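Local structure of congerin-2 (Conger myriaster, 1IS3) at residues A[25-30]-A[47-52]; A[55-60]-A[72-77]; A[21-26]-A[84-89]. The protein binds beta-galactosides such as lactose as a homodimeric galectin, though its physiological role is not yet known. All blocks are in the same frame, centred on the assembly; numbering follows the deposited sequence. Where two conformers were deposited one is given.

Contact 1: residues A[25-30]-A[47-52]. With GAL (beta-D-galactopyranose), chain B; BGC (beta-D-glucopyranose), chain C.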
loop_
_atom_site.group_PDB
_atom_site.type_symbol
_atom_site.label_atom_id
_atom_site.label_comp_id
_atom_site.label_asym_id
_atom_site.label_seq_id
_atom_site.Cartn_x
_atom_site.Cartn_y
_atom_site.Cartn_z
ATOM N N SER A 25 21.809 -7.448 -1.912
ATOM C CA SER A 25 23.262 -7.539 -2.067
ATOM C C SER A 25 23.168 -8.216 -3.469
ATOM O O SER A 25 22.264 -8.998 -3.799
ATOM C CB SER A 25 23.847 -8.612 -1.180
ATOM O OG SER A 25 23.593 -8.178 0.145
ATOM N N ASN A 26 24.108 -7.965 -4.331
ATOM C CA ASN A 26 24.162 -8.491 -5.686
ATOM C C ASN A 26 23.075 -8.085 -6.665
ATOM O O ASN A 26 22.881 -8.713 -7.711
ATOM C CB ASN A 26 24.337 -10.027 -5.697
ATOM C CG ASN A 26 25.466 -10.522 -4.779
ATOM O OD1 ASN A 26 26.536 -9.913 -4.664
ATOM N ND2 ASN A 26 25.213 -11.603 -4.056
ATOM N N ALA A 27 22.378 -6.990 -6.352
ATOM C CA ALA A 27 21.302 -6.490 -7.194
ATOM C C ALA A 27 21.840 -6.130 -8.567
ATOM O O ALA A 27 22.917 -5.568 -8.701
ATOM C CB ALA A 27 20.659 -5.205 -6.625
ATOM N N THR A 28 21.079 -6.430 -9.601
ATOM C CA THR A 28 21.353 -6.028 -10.985
ATOM C C THR A 28 20.644 -4.643 -11.167
ATOM O O THR A 28 21.249 -3.640 -11.574
ATOM C CB THR A 28 20.816 -7.369 -11.624
ATOM O OG1 THR A 28 21.799 -7.899 -12.505
ATOM C CG2 THR A 28 19.437 -7.203 -12.091
ATOM N N ARG A 29 19.342 -4.551 -10.842
ATOM C CA ARG A 29 18.511 -3.355 -10.984
ATOM C C ARG A 29 17.195 -3.555 -10.231
ATOM O O ARG A 29 16.760 -4.695 -9.990
ATOM C CB ARG A 29 18.208 -3.094 -12.470
ATOM C CG ARG A 29 17.492 -4.281 -13.096
ATOM C CD ARG A 29 17.453 -4.361 -14.604
ATOM N NE ARG A 29 16.506 -3.455 -15.169
ATOM C CZ ARG A 29 15.579 -3.782 -16.094
ATOM N NH1 ARG A 29 14.798 -2.818 -16.527
ATOM N NH2 ARG A 29 15.366 -4.993 -16.584
ATOM N N PHE A 30 16.527 -2.497 -9.856
ATOM C CA PHE A 30 15.160 -2.608 -9.331
ATOM C C PHE A 30 14.442 -1.337 -9.794
ATOM O O PHE A 30 15.088 -0.310 -10.071
ATOM C CB PHE A 30 15.092 -2.698 -7.798
ATOM C CG PHE A 30 15.440 -1.447 -7.003
ATOM C CD1 PHE A 30 16.784 -1.165 -6.693
ATOM C CD2 PHE A 30 14.418 -0.566 -6.596
ATOM C CE1 PHE A 30 17.106 0.009 -5.985
ATOM C CE2 PHE A 30 14.754 0.592 -5.890
ATOM C CZ PHE A 30 16.096 0.883 -5.591
ATOM N N HIS A 47 16.701 1.591 -11.347
ATOM C CA HIS A 47 17.936 1.849 -10.627
ATOM C C HIS A 47 18.889 0.765 -11.087
ATOM O O HIS A 47 18.715 -0.398 -10.703
ATOM C CB HIS A 47 17.745 1.750 -9.097
ATOM C CG HIS A 47 16.629 2.618 -8.552
ATOM N ND1 HIS A 47 15.315 2.457 -8.787
ATOM C CD2 HIS A 47 16.778 3.647 -7.663
ATOM C CE1 HIS A 47 14.654 3.340 -8.067
ATOM N NE2 HIS A 47 15.547 4.036 -7.402
ATOM N N ARG A 48 19.863 1.106 -11.939
ATOM C CA ARG A 48 20.691 0.074 -12.560
ATOM C C ARG A 48 22.085 0.032 -11.968
ATOM O O ARG A 48 22.878 0.970 -12.152
ATOM C CB ARG A 48 20.789 0.331 -14.062
ATOM C CG ARG A 48 19.437 0.131 -14.754
ATOM C CD ARG A 48 19.447 0.556 -16.232
ATOM N NE ARG A 48 18.106 0.415 -16.824
ATOM C CZ ARG A 48 17.813 0.466 -18.133
ATOM N NH1 ARG A 48 16.550 0.320 -18.571
ATOM N NH2 ARG A 48 18.787 0.699 -18.998
ATOM N N PHE A 49 22.362 -1.062 -11.250
ATOM C CA PHE A 49 23.685 -1.293 -10.696
ATOM C C PHE A 49 24.541 -1.877 -11.798
ATOM O O PHE A 49 25.660 -1.393 -12.017
ATOM C CB PHE A 49 23.650 -2.269 -9.533
ATOM C CG PHE A 49 22.935 -1.578 -8.386
ATOM C CD1 PHE A 49 21.530 -1.683 -8.282
ATOM C CD2 PHE A 49 23.677 -0.789 -7.474
ATOM C CE1 PHE A 49 20.871 -0.988 -7.272
ATOM C CE2 PHE A 49 22.992 -0.098 -6.457
ATOM C CZ PHE A 49 21.600 -0.195 -6.358
ATOM N N SER A 50 24.035 -2.922 -12.470
ATOM C CA SER A 50 24.713 -3.459 -13.648
ATOM C C SER A 50 23.655 -4.085 -14.552
ATOM O O SER A 50 23.041 -5.103 -14.217
ATOM C CB SER A 50 25.778 -4.509 -13.231
ATOM O OG SER A 50 26.645 -4.912 -14.301
ATOM N N TYR A 51 23.424 -3.420 -15.680
ATOM C CA TYR A 51 22.422 -3.887 -16.616
ATOM C C TYR A 51 22.919 -3.524 -17.983
ATOM O O TYR A 51 22.904 -2.348 -18.363
ATOM C CB TYR A 51 21.053 -3.198 -16.333
ATOM C CG TYR A 51 19.960 -3.574 -17.328
ATOM C CD1 TYR A 51 19.488 -4.890 -17.406
ATOM C CD2 TYR A 51 19.428 -2.601 -18.161
ATOM C CE1 TYR A 51 18.480 -5.235 -18.313
ATOM C CE2 TYR A 51 18.420 -2.926 -19.075
ATOM C CZ TYR A 51 17.952 -4.243 -19.139
ATOM O OH TYR A 51 16.939 -4.537 -20.031
ATOM N N GLY A 52 23.336 -4.511 -18.759
ATOM C CA GLY A 52 23.895 -4.251 -20.087
ATOM C C GLY A 52 25.118 -3.370 -19.918
ATOM O O GLY A 52 25.961 -3.666 -19.067
HETATM C C1 GAL B . 14.727 -1.269 -21.147
HETATM C C2 GAL B . 14.399 -2.322 -20.096
HETATM C C3 GAL B . 13.006 -2.099 -19.526
HETATM C C4 GAL B . 12.867 -0.659 -19.022
HETATM C C5 GAL B . 13.227 0.298 -20.151
HETATM C C6 GAL B . 13.155 1.741 -19.730
HETATM O O2 GAL B . 14.464 -3.607 -20.684
HETATM O O3 GAL B . 12.777 -3.010 -18.463
HETATM O O4 GAL B . 13.717 -0.432 -17.903
HETATM O O5 GAL B . 14.571 0.049 -20.603
HETATM O O6 GAL B . 13.421 2.597 -20.827
HETATM C C2 BGC C . 18.293 0.674 -23.689
HETATM C C3 BGC C . 17.780 0.021 -22.406
HETATM C C4 BGC C . 16.484 -0.726 -22.703
HETATM C C5 BGC C . 16.715 -1.734 -23.842
HETATM C C6 BGC C . 15.442 -2.435 -24.270
HETATM C C1 BGC C . 18.483 -0.405 -24.752
HETATM O O1 BGC C . 18.908 0.183 -25.934
HETATM O O2 BGC C . 19.527 1.332 -23.443
HETATM O O3 BGC C . 17.564 1.007 -21.415
HETATM O O4 BGC C . 16.054 -1.425 -21.522
HETATM O O5 BGC C . 17.234 -1.060 -25.007
HETATM O O6 BGC C . 14.452 -1.492 -24.659
#
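Ala27 meets the ring of Phe49 with its methyl group, CB lying 4.0 Å from CD1, where the chain is still a loop. At Thr28 the backbone oxygen takes two consecutive amides: Ser50 N at 3.0 Å, in the carbonyl plane on a lone pair, and Phe49 N, tilted out of that plane. This double grip fixes the turn that follows strand 40-48. Arg29 pairs with Arg48 without hydrogen bonds between their backbones, and both side chains rise on the sugar side of the sheet. A bend at chi3 (-76°) lays the Arg29 guanidinium on the Tyr51 ring, CZ 4.0 Å from the ring centroid and planes 23° apart, a stacked cation-pi contact. From there Arg29 NH1 gives galactose O3 a nearly straight bond of 2.8 Å. Tyr51 OH bonds galactose O2, while Arg48, extended from CG to NE, spans the disaccharide: NH1 reaches galactose O5 and O4, and NH2 reaches glucose O3 at 2.7 Å. Asp46 pairs with both arginines, probably offsetting their like charges. Phe30, on the other side of the sheet, stacks offset on His47, centroids 3.9 Å apart; Phe30 O accepts from His47 N nearly along its C=O and from His47 ND1 well above the carbonyl plane. The whole is an antiparallel hairpin end of the galectin beta-sandwich, carrying part of its galactoside-binding site.

Contact 2: residues A[55-60]-A[72-77]. With BGC (beta-D-glucopyranose), chain C; GAL (beta-D-galactopyranose), chain B.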
loop_
_atom_site.group_PDB
_atom_site.type_symbol
_atom_site.label_atom_id
_atom_site.label_comp_id
_atom_site.label_asym_id
_atom_site.label_seq_id
_atom_site.Cartn_x
_atom_site.Cartn_y
_atom_site.Cartn_z
ATOM N N GLN A 55 25.774 1.085 -15.666
ATOM C CA GLN A 55 26.292 0.821 -14.323
ATOM C C GLN A 55 26.150 2.116 -13.552
ATOM O O GLN A 55 26.621 3.179 -13.977
ATOM C CB GLN A 55 27.775 0.397 -14.354
ATOM C CG GLN A 55 28.083 -0.987 -14.988
ATOM C CD GLN A 55 29.569 -1.109 -15.320
ATOM O OE1 GLN A 55 30.414 -0.712 -14.496
ATOM N NE2 GLN A 55 29.977 -1.594 -16.500
ATOM N N ASN A 56 25.401 2.018 -12.444
ATOM C CA ASN A 56 25.113 3.103 -11.514
ATOM C C ASN A 56 24.477 4.317 -12.211
ATOM O O ASN A 56 24.927 5.478 -12.207
ATOM C CB ASN A 56 26.417 3.515 -10.741
ATOM C CG ASN A 56 27.072 2.301 -10.092
ATOM O OD1 ASN A 56 26.433 1.456 -9.456
ATOM N ND2 ASN A 56 28.357 2.064 -10.359
ATOM N N VAL A 57 23.321 4.035 -12.825
ATOM C CA VAL A 57 22.561 5.076 -13.522
ATOM C C VAL A 57 21.075 4.881 -13.218
ATOM O O VAL A 57 20.622 3.751 -12.937
ATOM C CB VAL A 57 22.907 4.973 -15.075
ATOM C CG1 VAL A 57 22.538 3.640 -15.618
ATOM C CG2 VAL A 57 22.145 6.025 -15.868
ATOM N N LEU A 58 20.355 6.005 -13.203
ATOM C CA LEU A 58 18.911 5.966 -13.121
ATOM C C LEU A 58 18.364 6.104 -14.532
ATOM O O LEU A 58 18.865 6.925 -15.300
ATOM C CB LEU A 58 18.310 7.110 -12.276
ATOM C CG LEU A 58 18.465 7.070 -10.745
ATOM C CD1 LEU A 58 17.787 8.333 -10.164
ATOM C CD2 LEU A 58 17.852 5.819 -10.154
ATOM N N VAL A 59 17.364 5.315 -14.900
ATOM C CA VAL A 59 16.734 5.440 -16.204
ATOM C C VAL A 59 15.233 5.628 -15.948
ATOM O O VAL A 59 14.610 4.822 -15.224
ATOM C CB VAL A 59 16.999 4.159 -17.040
ATOM C CG1 VAL A 59 16.258 4.214 -18.388
ATOM C CG2 VAL A 59 18.510 4.046 -17.309
ATOM N N LEU A 60 14.642 6.684 -16.512
ATOM C CA LEU A 60 13.223 6.979 -16.352
ATOM C C LEU A 60 12.482 6.875 -17.688
ATOM O O LEU A 60 13.013 7.280 -18.740
ATOM C CB LEU A 60 13.046 8.384 -15.780
ATOM C CG LEU A 60 13.581 8.473 -14.347
ATOM C CD1 LEU A 60 15.019 8.973 -14.382
ATOM C CD2 LEU A 60 12.687 9.372 -13.536
ATOM N N GLU A 72 13.492 7.255 -23.215
ATOM C CA GLU A 72 14.209 7.216 -21.925
ATOM C C GLU A 72 14.855 8.538 -21.540
ATOM O O GLU A 72 15.369 9.263 -22.414
ATOM C CB GLU A 72 15.404 6.293 -21.871
ATOM C CG GLU A 72 15.097 4.918 -22.304
ATOM C CD GLU A 72 16.261 3.965 -22.129
ATOM O OE1 GLU A 72 17.433 4.340 -22.223
ATOM O OE2 GLU A 72 15.946 2.815 -21.901
ATOM N N GLU A 73 14.864 8.851 -20.260
ATOM C CA GLU A 73 15.600 9.970 -19.714
ATOM C C GLU A 73 16.537 9.324 -18.733
ATOM O O GLU A 73 16.190 8.314 -18.112
ATOM C CB GLU A 73 14.663 10.934 -19.021
ATOM C CG GLU A 73 14.035 11.713 -20.204
ATOM C CD GLU A 73 13.170 12.937 -19.927
ATOM O OE1 GLU A 73 12.329 13.271 -20.789
ATOM O OE2 GLU A 73 13.332 13.552 -18.861
ATOM N N ARG A 74 17.774 9.797 -18.662
ATOM C CA ARG A 74 18.773 9.215 -17.761
ATOM C C ARG A 74 19.362 10.189 -16.763
ATOM O O ARG A 74 19.440 11.387 -17.048
ATOM C CB ARG A 74 19.910 8.610 -18.559
ATOM C CG ARG A 74 19.429 7.357 -19.277
ATOM C CD ARG A 74 20.175 7.026 -20.563
ATOM N NE ARG A 74 19.757 5.722 -21.078
ATOM C CZ ARG A 74 20.330 4.600 -20.613
ATOM N NH1 ARG A 74 21.289 4.670 -19.683
ATOM N NH2 ARG A 74 19.946 3.399 -21.065
ATOM N N SER A 75 19.705 9.721 -15.552
ATOM C CA SER A 75 20.339 10.564 -14.583
ATOM C C SER A 75 21.460 9.734 -14.017
ATOM O O SER A 75 21.401 8.550 -13.762
ATOM C CB SER A 75 19.395 10.964 -13.468
ATOM O OG SER A 75 20.073 11.749 -12.503
ATOM N N LYS A 76 22.460 10.506 -13.678
ATOM C CA LYS A 76 23.748 10.083 -13.179
ATOM C C LYS A 76 23.705 10.184 -11.646
ATOM O O LYS A 76 24.638 9.780 -10.955
ATOM C CB LYS A 76 24.736 11.040 -13.881
ATOM C CG LYS A 76 24.367 12.603 -13.766
ATOM C CD LYS A 76 23.088 13.260 -14.485
ATOM C CE LYS A 76 22.373 14.328 -13.626
ATOM N NZ LYS A 76 20.959 14.537 -13.944
ATOM N N LYS A 77 22.668 10.766 -11.036
ATOM C CA LYS A 77 22.562 10.875 -9.582
ATOM C C LYS A 77 22.326 9.475 -9.059
ATOM O O LYS A 77 21.287 8.890 -9.384
ATOM C CB LYS A 77 21.403 11.754 -9.226
ATOM C CG LYS A 77 21.720 13.142 -9.752
ATOM C CD LYS A 77 20.556 14.041 -9.554
ATOM C CE LYS A 77 21.038 15.410 -9.926
ATOM N NZ LYS A 77 19.938 16.315 -9.706
HETATM C C2 BGC C . 18.293 0.674 -23.689
HETATM C C3 BGC C . 17.780 0.021 -22.406
HETATM C C4 BGC C . 16.484 -0.726 -22.703
HETATM C C5 BGC C . 16.715 -1.734 -23.842
HETATM C C6 BGC C . 15.442 -2.435 -24.270
HETATM C C1 BGC C . 18.483 -0.405 -24.752
HETATM O O1 BGC C . 18.908 0.183 -25.934
HETATM O O2 BGC C . 19.527 1.332 -23.443
HETATM O O3 BGC C . 17.564 1.007 -21.415
HETATM O O4 BGC C . 16.054 -1.425 -21.522
HETATM O O5 BGC C . 17.234 -1.060 -25.007
HETATM O O6 BGC C . 14.452 -1.492 -24.659
HETATM C C1 GAL B . 14.727 -1.269 -21.147
HETATM C C2 GAL B . 14.399 -2.322 -20.096
HETATM C C3 GAL B . 13.006 -2.099 -19.526
HETATM C C4 GAL B . 12.867 -0.659 -19.022
HETATM C C5 GAL B . 13.227 0.298 -20.151
HETATM C C6 GAL B . 13.155 1.741 -19.730
HETATM O O2 GAL B . 14.464 -3.607 -20.684
HETATM O O3 GAL B . 12.777 -3.010 -18.463
HETATM O O4 GAL B . 13.717 -0.432 -17.903
HETATM O O5 GAL B . 14.571 0.049 -20.603
HETATM O O6 GAL B . 13.421 2.597 -20.827
#
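The guanidinium of Arg74 carries Val59 over one face, the methyl CG2 standing 3.7 Å above the plane and offset toward the rim, while Val57 CG2 approaches obliquely; at the edge lies glucose O2. The two strands form an antiparallel beta hairpin in the sugar-binding sheet of the galectin fold, their short axes at 157°. Val59 and Arg74 are a non-hydrogen-bonded pair whose side chains run side by side in the same direction, which explains how the valine comes under the guanidinium. Arg74 then turns side-on to Glu72, giving NE and NH2 to the single oxygen OE1, each at 2.9 Å; OE1 is met on its anti side by NE and on its syn side by NH2. With one carboxylate oxygen committed to this salt bridge, the other faces the sugar: OE2 accepts galactose O6 at 2.8 Å and also lies close to glucose O3, at a distance too short to be trusted. Arg74 lines the pocket itself and also holds Glu72 OE1, while Asp54 pairs with Arg74 NH1. Val59 swings CG1 away from its amide (chi1 176°), which brings that methyl against Glu72 CD on the adjacent strand. On the sheet's other face Leu58 and Leu60 stand beside Ser75 and Glu73, within hydrogen-bonded pairs; Leu60 N to Glu73 O is almost linear at 177°. After the strand an ST turn forms, in which Ser75 OG accepts Lys77 N at 3.1 Å.

Contact 3: residues A[21-26]-A[84-89]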
loop_
_atom_site.group_PDB
_atom_site.type_symbol
_atom_site.label_atom_id
_atom_site.label_comp_id
_atom_site.label_asym_id
_atom_site.label_seq_id
_atom_site.Cartn_x
_atom_site.Cartn_y
_atom_site.Cartn_z
ATOM N N GLY A 21 13.016 1.168 1.551
ATOM C CA GLY A 21 13.322 -0.198 1.298
ATOM C C GLY A 21 14.809 -0.469 1.391
ATOM O O GLY A 21 15.586 0.336 1.909
ATOM N N VAL A 22 15.157 -1.651 0.909
ATOM C CA VAL A 22 16.520 -2.150 1.010
ATOM C C VAL A 22 16.888 -2.763 -0.332
ATOM O O VAL A 22 16.109 -3.552 -0.902
ATOM C CB VAL A 22 16.677 -3.282 2.092
ATOM C CG1 VAL A 22 18.171 -3.626 2.260
ATOM C CG2 VAL A 22 16.098 -2.853 3.418
ATOM N N VAL A 23 18.062 -2.396 -0.847
ATOM C CA VAL A 23 18.557 -2.974 -2.092
ATOM C C VAL A 23 19.198 -4.340 -1.819
ATOM O O VAL A 23 19.944 -4.485 -0.850
ATOM C CB VAL A 23 19.584 -2.026 -2.728
ATOM C CG1 VAL A 23 20.037 -2.598 -4.057
ATOM C CG2 VAL A 23 18.990 -0.637 -2.907
ATOM N N ASN A 24 18.941 -5.361 -2.618
ATOM C CA ASN A 24 19.562 -6.655 -2.413
ATOM C C ASN A 24 21.057 -6.569 -2.591
ATOM O O ASN A 24 21.540 -5.733 -3.367
ATOM C CB ASN A 24 19.118 -7.696 -3.404
ATOM C CG ASN A 24 17.643 -8.046 -3.352
ATOM O OD1 ASN A 24 17.179 -8.805 -4.212
ATOM N ND2 ASN A 24 16.816 -7.573 -2.438
ATOM N N SER A 25 21.809 -7.448 -1.912
ATOM C CA SER A 25 23.262 -7.539 -2.067
ATOM C C SER A 25 23.168 -8.216 -3.469
ATOM O O SER A 25 22.264 -8.998 -3.799
ATOM C CB SER A 25 23.847 -8.612 -1.180
ATOM O OG SER A 25 23.593 -8.178 0.145
ATOM N N ASN A 26 24.108 -7.965 -4.331
ATOM C CA ASN A 26 24.162 -8.491 -5.686
ATOM C C ASN A 26 23.075 -8.085 -6.665
ATOM O O ASN A 26 22.881 -8.713 -7.711
ATOM C CB ASN A 26 24.337 -10.027 -5.697
ATOM C CG ASN A 26 25.466 -10.522 -4.779
ATOM O OD1 ASN A 26 26.536 -9.913 -4.664
ATOM N ND2 ASN A 26 25.213 -11.603 -4.056
ATOM N N ASP A 84 21.979 -1.839 1.163
ATOM C CA ASP A 84 21.605 -0.713 1.999
ATOM C C ASP A 84 20.184 -0.212 1.789
ATOM O O ASP A 84 19.550 -0.496 0.782
ATOM C CB ASP A 84 22.584 0.434 1.758
ATOM C CG ASP A 84 23.995 0.202 2.320
ATOM O OD1 ASP A 84 24.845 1.087 2.149
ATOM O OD2 ASP A 84 24.256 -0.826 2.952
ATOM N N HIS A 85 19.692 0.554 2.762
ATOM C CA HIS A 85 18.375 1.163 2.708
ATOM C C HIS A 85 18.329 2.361 1.767
ATOM O O HIS A 85 19.361 2.995 1.475
ATOM C CB HIS A 85 17.932 1.678 4.074
ATOM C CG HIS A 85 17.718 0.517 5.013
ATOM N ND1 HIS A 85 16.585 -0.020 5.462
ATOM C CD2 HIS A 85 18.756 -0.216 5.546
ATOM C CE1 HIS A 85 16.895 -1.048 6.237
ATOM N NE2 HIS A 85 18.214 -1.161 6.279
ATOM N N PHE A 86 17.149 2.682 1.276
ATOM C CA PHE A 86 16.944 3.897 0.490
ATOM C C PHE A 86 15.562 4.439 0.884
ATOM O O PHE A 86 14.728 3.693 1.442
ATOM C CB PHE A 86 16.974 3.574 -1.004
ATOM C CG PHE A 86 15.862 2.663 -1.501
ATOM C CD1 PHE A 86 16.046 1.285 -1.523
ATOM C CD2 PHE A 86 14.630 3.194 -1.924
ATOM C CE1 PHE A 86 15.011 0.446 -1.960
ATOM C CE2 PHE A 86 13.608 2.340 -2.349
ATOM C CZ PHE A 86 13.799 0.965 -2.366
ATOM N N GLN A 87 15.291 5.697 0.546
ATOM C CA GLN A 87 14.011 6.348 0.828
ATOM C C GLN A 87 13.737 7.299 -0.334
ATOM O O GLN A 87 14.638 8.069 -0.686
ATOM C CB GLN A 87 14.132 7.118 2.134
ATOM C CG GLN A 87 12.820 7.741 2.521
ATOM C CD GLN A 87 12.814 8.172 3.981
ATOM O OE1 GLN A 87 12.385 9.271 4.318
ATOM N NE2 GLN A 87 13.258 7.338 4.915
ATOM N N THR A 88 12.556 7.256 -0.944
ATOM C CA THR A 88 12.225 8.093 -2.082
ATOM C C THR A 88 10.842 8.672 -1.862
ATOM O O THR A 88 9.923 7.969 -1.403
ATOM C CB THR A 88 12.227 7.274 -3.387
ATOM O OG1 THR A 88 13.513 6.643 -3.425
ATOM C CG2 THR A 88 11.995 8.106 -4.634
ATOM N N THR A 89 10.727 9.946 -2.223
ATOM C CA THR A 89 9.459 10.645 -2.154
ATOM C C THR A 89 9.100 11.176 -3.543
ATOM O O THR A 89 9.949 11.725 -4.262
ATOM C CB THR A 89 9.515 11.844 -1.144
ATOM O OG1 THR A 89 9.742 11.246 0.135
ATOM C CG2 THR A 89 8.230 12.694 -1.072
HETATM O O HOH W 1 14.121 1.089 4.837
#
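Two neighbouring strands of the five-stranded sheet of the galectin beta-sandwich, 17-23 and 85-92, are joined here in antiparallel fashion, their short axes meeting at 128°, a strong twist. Gly21 and Phe86 form the hydrogen-bonded pair, Gly21 N to Phe86 O and Phe86 N to Gly21 O, the latter 2.9 Å with the donor well above the carbonyl plane. Beyond them Val23 N donates to Asp84 O at 2.9 Å, nearly straight. Phe86 turns its CG between backbone N and carbonyl carbon (chi1 64°), which folds the ring across the neighbouring strand: Gly21 CA sits over its face, 4.1 Å from the centroid. The Gly21 backbone, with N about over the ring centre, thus packs directly on the Phe86 face. Val23 CG2 touches Phe86 CD1 at 3.8 Å, and Phe30 stacks on the same phenylalanine from the facing sheet, so this side belongs to the core of the sandwich. On the other side Val22 and His85 point the same way in a non-hydrogen-bonded pair. Val22 CG2 lies over the imidazole face, 3.4 Å from His85 CE1, while a water at the ring's edge meets His85 ND1 at 2.8 Å.

Contacts 1 and 2 lie in one sheet and are in series along the chain, joined where strands 40-48 and 57-64 pair through Arg48 N and Val57 O. Both turn arginines toward the same lactose; their other faces carry mixed side chains, and there His47 CD2 packs on Leu58 CD2 at 3.5 Å. Contact 3 belongs to the second sheet and is the more buried; backbone bonds and CH-pi contacts are common to contacts 1 and 3, but contact 3 has no charged pairing and no sugar. It shares residues 25-26 with contact 1, and Val23 CG1 packs on Phe49 CZ across the sandwich. Contacts 2 and 3 do not touch, their nearest atoms being about 8 Å apart.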